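Local atomic coordinates of fusolin (Anomala cuprea entomopoxvirus, PDB entry 4YN1), a protein that forms the crystalline spindles of an insect poxvirus, which enhance virulence, and carries a lytic polysaccharide monooxygenase-like domain that probably acts on chitin. Residues Val151-Pro156 with Pro203-Gln208; Glu171-Ser176 with Met198-Pro203. All blocks are in the same frame, centred on the assembly; numbering follows the deposited sequence.

The two contacts illustrate how a beta sandwich joins its sheets differently at an end and along a side. Both draw on neighbouring strands of one sheet, 147-154 and 170-176, and both use Pro203, the last residue of strand 194-203. Main-chain bonds from Val151 and Val153 to Val173 and Glu171 connect them, their centres about 11 Å apart. Contact 1, where strands give way to loops, is polar at its centre: a buried arginine grips a carbonyl, with an exposed proline over its face. Contact 2 has no hydrogen bond between its strands; valines, an aromatic ring and a methionine do the work, and its far side carries a glycan. Both are partly buried, with exposed margins.

Contact 1 of 2, residues Val151-Pro156 with Pro203-Gln208; sequences VYVTTP and PYRQTQ
Arg205 takes hold of the Thr154 carbonyl side-on, a two-nitrogen clasp on one main-chain oxygen that fastens the loop after strand 194-203 to the end of strand 147-154 in this immunoglobulin-like beta sandwich. The shorter bond runs from Arg205 NH2 to Thr154 O (2.8 Å), in the carbonyl plane on a lone pair and fairly straight at 159°. The longer one, from Arg205 NE to Thr154 O (3.2 Å), is more bent, and its donor is tilted from that plane. Since the oxygen lies almost exactly in the guanidinium plane, the pair of bonds fixes the rotation of the whole group. The remaining nitrogen turns back on its own loop, NH1 donating to Tyr204 O, so each nitrogen has an acceptor. A bend at chi2 (-75°) folds the chain back, bringing NH1 to that carbonyl. NE also donates to a water, which probably donates in turn to Thr155 O and bonds Thr154 OG1, a hydroxyl also tied to Val210 N of the neighbouring strand 209-217. Pro156 shields one face of the guanidinium, its CG lying 3.7 Å above the plane and offset toward the rim. The apolar part of the contact is a meeting of Val153 and Pro203, tip to tip, with Val153 CG2 4.1 Å from Pro203 CD.

Contact 2 of 2, residues Glu171-Ser176 with Met198-Pro203; sequences ELVFNS and MIVPVP. With NAG (2-acetamido-2-deoxy-beta-D-glucopyranose), chain B.
Val173 and Phe174 press against Val200 and Met198 where strand 170-176, from one sheet of the beta sandwich, lies beside strand 194-203 of the other. A classic beta bulge places them: both residues face Val151 on the adjoining strand, and both point their side chains across the contact. The two segments run nearly antiparallel (166°) with axes 6.3 Å apart, yet no hydrogen bond joins them, and Pro201 and Pro203 have no N-H to offer. Packing is tight from Val173 to Phe174. Val173 CG2 comes within 3.6 Å of Val200 CG1, the two side chains lying roughly perpendicular, while CG1 of the same valine rests against Pro203. The Val173 carbonyl oxygen also lies against the CG and CD of the Pro201 ring. Phe174 reaches over because its CG is anti to the backbone N (chi1 -179°), bringing CZ to 3.6 Å from Met198 CB. Met198 CG sits above one face of the ring, toward its rim, and the bent chain then carries SD to 4.6 Å from the ring centroid, a Met-aromatic contact met obliquely. Beyond these residues the contact thins. Glu171 runs alongside Pro203 in the opposite direction, touching it through OE1, an oxygen that also forms a weak, long ion pair with Arg205. On the solvent side, exposed Leu172 and partly exposed Asn175 take no part in the join and turn to the N-linked glycan, whose sugar is hydrogen-bonded to Glu150 and the Arg78 carbonyl. Leu172 CD2 lies 4.0 Å from the acetamide O7 of the sugar, and Asn175 ND2 is bonded covalently to its C1 at 1.4 Å.

Contact 1 of 2, residues Val151-Pro156 with Pro203-Gln208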
loop_
_atom_site.group_PDB
_atom_site.type_symbol
_atom_site.label_atom_id
_atom_site.label_comp_id
_atom_site.label_asym_id
_atom_site.label_seq_id
_atom_site.Cartn_x
_atom_site.Cartn_y
_atom_site.Cartn_z
ATOM N N VAL A 151 -7.251 9.114 -4.482
ATOM C CA VAL A 151 -6.889 7.726 -4.697
ATOM C C VAL A 151 -6.389 7.544 -6.101
ATOM O O VAL A 151 -6.997 8.031 -7.048
ATOM C CB VAL A 151 -8.020 6.741 -4.385
ATOM C CG1 VAL A 151 -7.501 5.313 -4.445
ATOM C CG2 VAL A 151 -8.644 7.029 -3.012
ATOM N N TYR A 152 -5.254 6.866 -6.225
ATOM C CA TYR A 152 -4.639 6.593 -7.515
ATOM C C TYR A 152 -4.528 5.116 -7.693
ATOM O O TYR A 152 -4.462 4.394 -6.707
ATOM C CB TYR A 152 -3.236 7.181 -7.587
ATOM C CG TYR A 152 -3.181 8.674 -7.379
ATOM C CD1 TYR A 152 -3.205 9.222 -6.098
ATOM C CD2 TYR A 152 -3.054 9.545 -8.459
ATOM C CE1 TYR A 152 -3.221 10.603 -5.903
ATOM C CE2 TYR A 152 -3.047 10.925 -8.275
ATOM C CZ TYR A 152 -3.154 11.451 -6.998
ATOM O OH TYR A 152 -3.181 12.817 -6.835
ATOM N N VAL A 153 -4.461 4.659 -8.935
ATOM C CA VAL A 153 -4.224 3.238 -9.247
ATOM C C VAL A 153 -3.049 3.177 -10.247
ATOM O O VAL A 153 -2.887 4.067 -11.110
ATOM C CB VAL A 153 -5.500 2.545 -9.777
ATOM C CG1 VAL A 153 -5.233 1.107 -10.185
ATOM C CG2 VAL A 153 -6.610 2.588 -8.722
ATOM N N THR A 154 -2.250 2.136 -10.148
ATOM C CA THR A 154 -1.162 1.987 -11.077
ATOM C C THR A 154 -1.704 1.811 -12.515
ATOM O O THR A 154 -2.771 1.237 -12.737
ATOM C CB THR A 154 -0.228 0.848 -10.699
ATOM O OG1 THR A 154 -0.990 -0.323 -10.356
ATOM C CG2 THR A 154 0.726 1.228 -9.541
ATOM N N THR A 155 -0.948 2.320 -13.452
ATOM C CA THR A 155 -1.214 2.231 -14.902
ATOM C C THR A 155 -1.144 0.752 -15.331
ATOM O O THR A 155 -0.496 -0.051 -14.644
ATOM C CB THR A 155 -0.197 3.129 -15.645
ATOM O OG1 THR A 155 -0.549 3.239 -17.016
ATOM C CG2 THR A 155 1.198 2.639 -15.511
ATOM N N PRO A 156 -1.807 0.339 -16.440
ATOM C CA PRO A 156 -1.855 -1.110 -16.757
ATOM C C PRO A 156 -0.525 -1.810 -16.942
ATOM O O PRO A 156 -0.428 -3.009 -16.700
ATOM C CB PRO A 156 -2.668 -1.157 -18.070
ATOM C CG PRO A 156 -3.452 0.073 -18.062
ATOM C CD PRO A 156 -2.668 1.114 -17.362
ATOM N N PRO A 203 -10.195 0.736 -12.002
ATOM C CA PRO A 203 -10.190 0.203 -13.357
ATOM C C PRO A 203 -9.777 -1.264 -13.354
ATOM O O PRO A 203 -8.947 -1.717 -12.545
ATOM C CB PRO A 203 -9.155 1.100 -14.079
ATOM C CG PRO A 203 -8.224 1.521 -13.037
ATOM C CD PRO A 203 -9.103 1.712 -11.824
ATOM N N TYR A 204 -10.384 -2.022 -14.232
ATOM C CA TYR A 204 -10.049 -3.421 -14.379
ATOM C C TYR A 204 -8.566 -3.595 -14.703
ATOM O O TYR A 204 -7.993 -2.830 -15.466
ATOM C CB TYR A 204 -10.892 -4.057 -15.488
ATOM C CG TYR A 204 -10.471 -5.464 -15.846
ATOM C CD1 TYR A 204 -9.443 -5.697 -16.757
ATOM C CD2 TYR A 204 -11.138 -6.563 -15.327
ATOM C CE1 TYR A 204 -9.041 -6.994 -17.073
ATOM C CE2 TYR A 204 -10.753 -7.862 -15.651
ATOM C CZ TYR A 204 -9.751 -8.071 -16.573
ATOM O OH TYR A 204 -9.366 -9.361 -16.840
ATOM N N ARG A 205 -8.004 -4.679 -14.186
ATOM C CA ARG A 205 -6.635 -5.109 -14.420
ATOM C C ARG A 205 -6.613 -6.614 -14.473
ATOM O O ARG A 205 -7.350 -7.246 -13.727
ATOM C CB ARG A 205 -5.751 -4.664 -13.241
ATOM C CG ARG A 205 -5.583 -3.145 -13.078
ATOM C CD ARG A 205 -4.650 -2.611 -14.114
ATOM N NE ARG A 205 -4.486 -1.167 -14.034
ATOM C CZ ARG A 205 -5.211 -0.266 -14.687
ATOM N NH1 ARG A 205 -6.226 -0.647 -15.466
ATOM N NH2 ARG A 205 -4.928 1.024 -14.577
ATOM N N GLN A 206 -5.728 -7.207 -15.287
ATOM C CA GLN A 206 -5.527 -8.652 -15.258
ATOM C C GLN A 206 -4.150 -8.933 -14.642
ATOM O O GLN A 206 -3.611 -10.029 -14.803
ATOM C CB GLN A 206 -5.676 -9.294 -16.643
ATOM C CG GLN A 206 -4.775 -8.723 -17.710
ATOM C CD GLN A 206 -4.517 -9.699 -18.844
ATOM O OE1 GLN A 206 -4.575 -10.928 -18.706
ATOM N NE2 GLN A 206 -4.119 -9.171 -19.954
ATOM N N THR A 207 -3.536 -7.909 -14.011
ATOM C CA THR A 207 -2.258 -8.008 -13.347
ATOM C C THR A 207 -2.406 -7.522 -11.912
ATOM O O THR A 207 -3.341 -6.803 -11.594
ATOM C CB THR A 207 -1.241 -7.136 -14.106
ATOM O OG1 THR A 207 -1.811 -5.832 -14.267
ATOM C CG2 THR A 207 -0.916 -7.704 -15.490
ATOM N N GLN A 208 -1.434 -7.844 -11.075
ATOM C CA GLN A 208 -1.408 -7.339 -9.709
ATOM C C GLN A 208 -1.088 -5.844 -9.801
ATOM O O GLN A 208 -0.252 -5.418 -10.614
ATOM C CB GLN A 208 -0.372 -8.070 -8.869
ATOM C CG GLN A 208 -0.412 -7.597 -7.438
ATOM C CD GLN A 208 0.399 -8.446 -6.501
ATOM O OE1 GLN A 208 0.507 -9.662 -6.661
ATOM N NE2 GLN A 208 1.014 -7.811 -5.531
HETATM O O HOH W 1 -1.703 -1.585 -12.711
#

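Contact 2 of 2, residues Glu171-Ser176 with Met198-Pro203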
loop_
_atom_site.group_PDB
_atom_site.type_symbol
_atom_site.label_atom_id
_atom_site.label_comp_id
_atom_site.label_asym_id
_atom_site.label_seq_id
_atom_site.Cartn_x
_atom_site.Cartn_y
_atom_site.Cartn_z
ATOM N N GLU A 171 -2.440 6.826 -11.916
ATOM C CA GLU A 171 -3.555 7.538 -12.496
ATOM C C GLU A 171 -4.567 7.861 -11.410
ATOM O O GLU A 171 -4.927 6.989 -10.615
ATOM C CB GLU A 171 -4.175 6.732 -13.658
ATOM C CG GLU A 171 -4.852 5.412 -13.366
ATOM C CD GLU A 171 -5.221 4.666 -14.639
ATOM O OE1 GLU A 171 -6.387 4.224 -14.751
ATOM O OE2 GLU A 171 -4.351 4.530 -15.531
ATOM N N LEU A 172 -5.062 9.083 -11.412
ATOM C CA LEU A 172 -6.057 9.537 -10.430
ATOM C C LEU A 172 -7.409 8.921 -10.710
ATOM O O LEU A 172 -7.899 8.992 -11.831
ATOM C CB LEU A 172 -6.166 11.062 -10.466
ATOM C CG LEU A 172 -7.135 11.695 -9.465
ATOM C CD1 LEU A 172 -6.568 11.611 -8.053
ATOM C CD2 LEU A 172 -7.398 13.153 -9.802
ATOM N N VAL A 173 -8.007 8.285 -9.699
ATOM C CA VAL A 173 -9.332 7.696 -9.821
ATOM C C VAL A 173 -10.391 8.315 -8.894
ATOM O O VAL A 173 -11.578 8.045 -9.098
ATOM C CB VAL A 173 -9.318 6.150 -9.740
ATOM C CG1 VAL A 173 -8.415 5.557 -10.821
ATOM C CG2 VAL A 173 -8.943 5.618 -8.353
ATOM N N PHE A 174 -9.981 9.078 -7.885
ATOM C CA PHE A 174 -10.903 9.609 -6.887
ATOM C C PHE A 174 -10.300 10.842 -6.268
ATOM O O PHE A 174 -9.104 10.871 -5.977
ATOM C CB PHE A 174 -11.153 8.514 -5.826
ATOM C CG PHE A 174 -12.105 8.886 -4.718
ATOM C CD1 PHE A 174 -11.683 9.654 -3.648
ATOM C CD2 PHE A 174 -13.439 8.513 -4.774
ATOM C CE1 PHE A 174 -12.573 9.996 -2.622
ATOM C CE2 PHE A 174 -14.320 8.843 -3.748
ATOM C CZ PHE A 174 -13.887 9.610 -2.688
ATOM N N ASN A 175 -11.122 11.866 -6.061
ATOM C CA ASN A 175 -10.661 13.077 -5.432
ATOM C C ASN A 175 -11.859 13.737 -4.777
ATOM O O ASN A 175 -12.674 14.329 -5.483
ATOM C CB ASN A 175 -9.998 13.993 -6.452
ATOM C CG ASN A 175 -9.495 15.296 -5.890
ATOM O OD1 ASN A 175 -9.537 15.542 -4.673
ATOM N ND2 ASN A 175 -8.948 16.152 -6.750
ATOM N N SER A 176 -11.972 13.643 -3.448
ATOM C CA SER A 176 -13.147 14.192 -2.761
ATOM C C SER A 176 -12.934 14.326 -1.270
ATOM O O SER A 176 -12.145 13.596 -0.660
ATOM C CB SER A 176 -14.347 13.260 -2.980
ATOM O OG SER A 176 -15.574 13.847 -2.580
ATOM N N MET A 198 -15.249 5.271 1.279
ATOM C CA MET A 198 -15.447 5.964 -0.003
ATOM C C MET A 198 -15.511 4.922 -1.110
ATOM O O MET A 198 -14.809 3.913 -1.057
ATOM C CB MET A 198 -14.337 7.024 -0.250
ATOM C CG MET A 198 -12.946 6.449 -0.367
ATOM S SD MET A 198 -11.596 7.442 0.247
ATOM C CE MET A 198 -11.736 7.082 2.070
ATOM N N ILE A 199 -16.384 5.134 -2.084
ATOM C CA ILE A 199 -16.511 4.220 -3.210
ATOM C C ILE A 199 -15.507 4.640 -4.244
ATOM O O ILE A 199 -15.635 5.717 -4.825
ATOM C CB ILE A 199 -17.951 4.170 -3.826
ATOM C CG1 ILE A 199 -19.031 3.855 -2.748
ATOM C CG2 ILE A 199 -17.997 3.136 -4.973
ATOM C CD1 ILE A 199 -18.820 2.634 -2.017
ATOM N N VAL A 200 -14.518 3.780 -4.484
ATOM C CA VAL A 200 -13.454 4.047 -5.425
ATOM C C VAL A 200 -13.707 3.243 -6.714
ATOM O O VAL A 200 -13.742 2.021 -6.646
ATOM C CB VAL A 200 -12.075 3.701 -4.817
ATOM C CG1 VAL A 200 -10.941 3.950 -5.824
ATOM C CG2 VAL A 200 -11.822 4.527 -3.567
ATOM N N PRO A 201 -13.820 3.913 -7.875
ATOM C CA PRO A 201 -13.996 3.174 -9.154
ATOM C C PRO A 201 -12.646 2.670 -9.629
ATOM O O PRO A 201 -11.855 3.414 -10.204
ATOM C CB PRO A 201 -14.585 4.231 -10.102
ATOM C CG PRO A 201 -14.136 5.533 -9.561
ATOM C CD PRO A 201 -13.805 5.372 -8.091
ATOM N N VAL A 202 -12.358 1.407 -9.348
ATOM C CA VAL A 202 -11.053 0.845 -9.683
ATOM C C VAL A 202 -11.110 0.304 -11.107
ATOM O O VAL A 202 -11.975 -0.528 -11.386
ATOM C CB VAL A 202 -10.643 -0.248 -8.673
ATOM C CG1 VAL A 202 -9.280 -0.838 -9.041
ATOM C CG2 VAL A 202 -10.599 0.331 -7.262
ATOM N N PRO A 203 -10.195 0.736 -12.002
ATOM C CA PRO A 203 -10.190 0.203 -13.357
ATOM C C PRO A 203 -9.777 -1.264 -13.354
ATOM O O PRO A 203 -8.947 -1.717 -12.545
ATOM C CB PRO A 203 -9.155 1.100 -14.079
ATOM C CG PRO A 203 -8.224 1.521 -13.037
ATOM C CD PRO A 203 -9.103 1.712 -11.824
HETATM C C1 NAG B . -8.455 17.432 -6.335
HETATM C C2 NAG B . -7.358 17.962 -7.252
HETATM C C3 NAG B . -6.924 19.336 -6.739
HETATM C C4 NAG B . -8.124 20.267 -6.639
HETATM C C5 NAG B . -9.215 19.612 -5.794
HETATM C C6 NAG B . -10.497 20.413 -5.714
HETATM C C7 NAG B . -5.673 16.571 -8.348
HETATM C C8 NAG B . -4.562 15.583 -8.151
HETATM N N2 NAG B . -6.236 17.040 -7.243
HETATM O O3 NAG B . -5.918 19.880 -7.594
HETATM O O4 NAG B . -7.742 21.487 -6.016
HETATM O O5 NAG B . -9.554 18.349 -6.385
HETATM O O6 NAG B . -11.020 20.686 -7.010
HETATM O O7 NAG B . -6.031 16.938 -9.462
#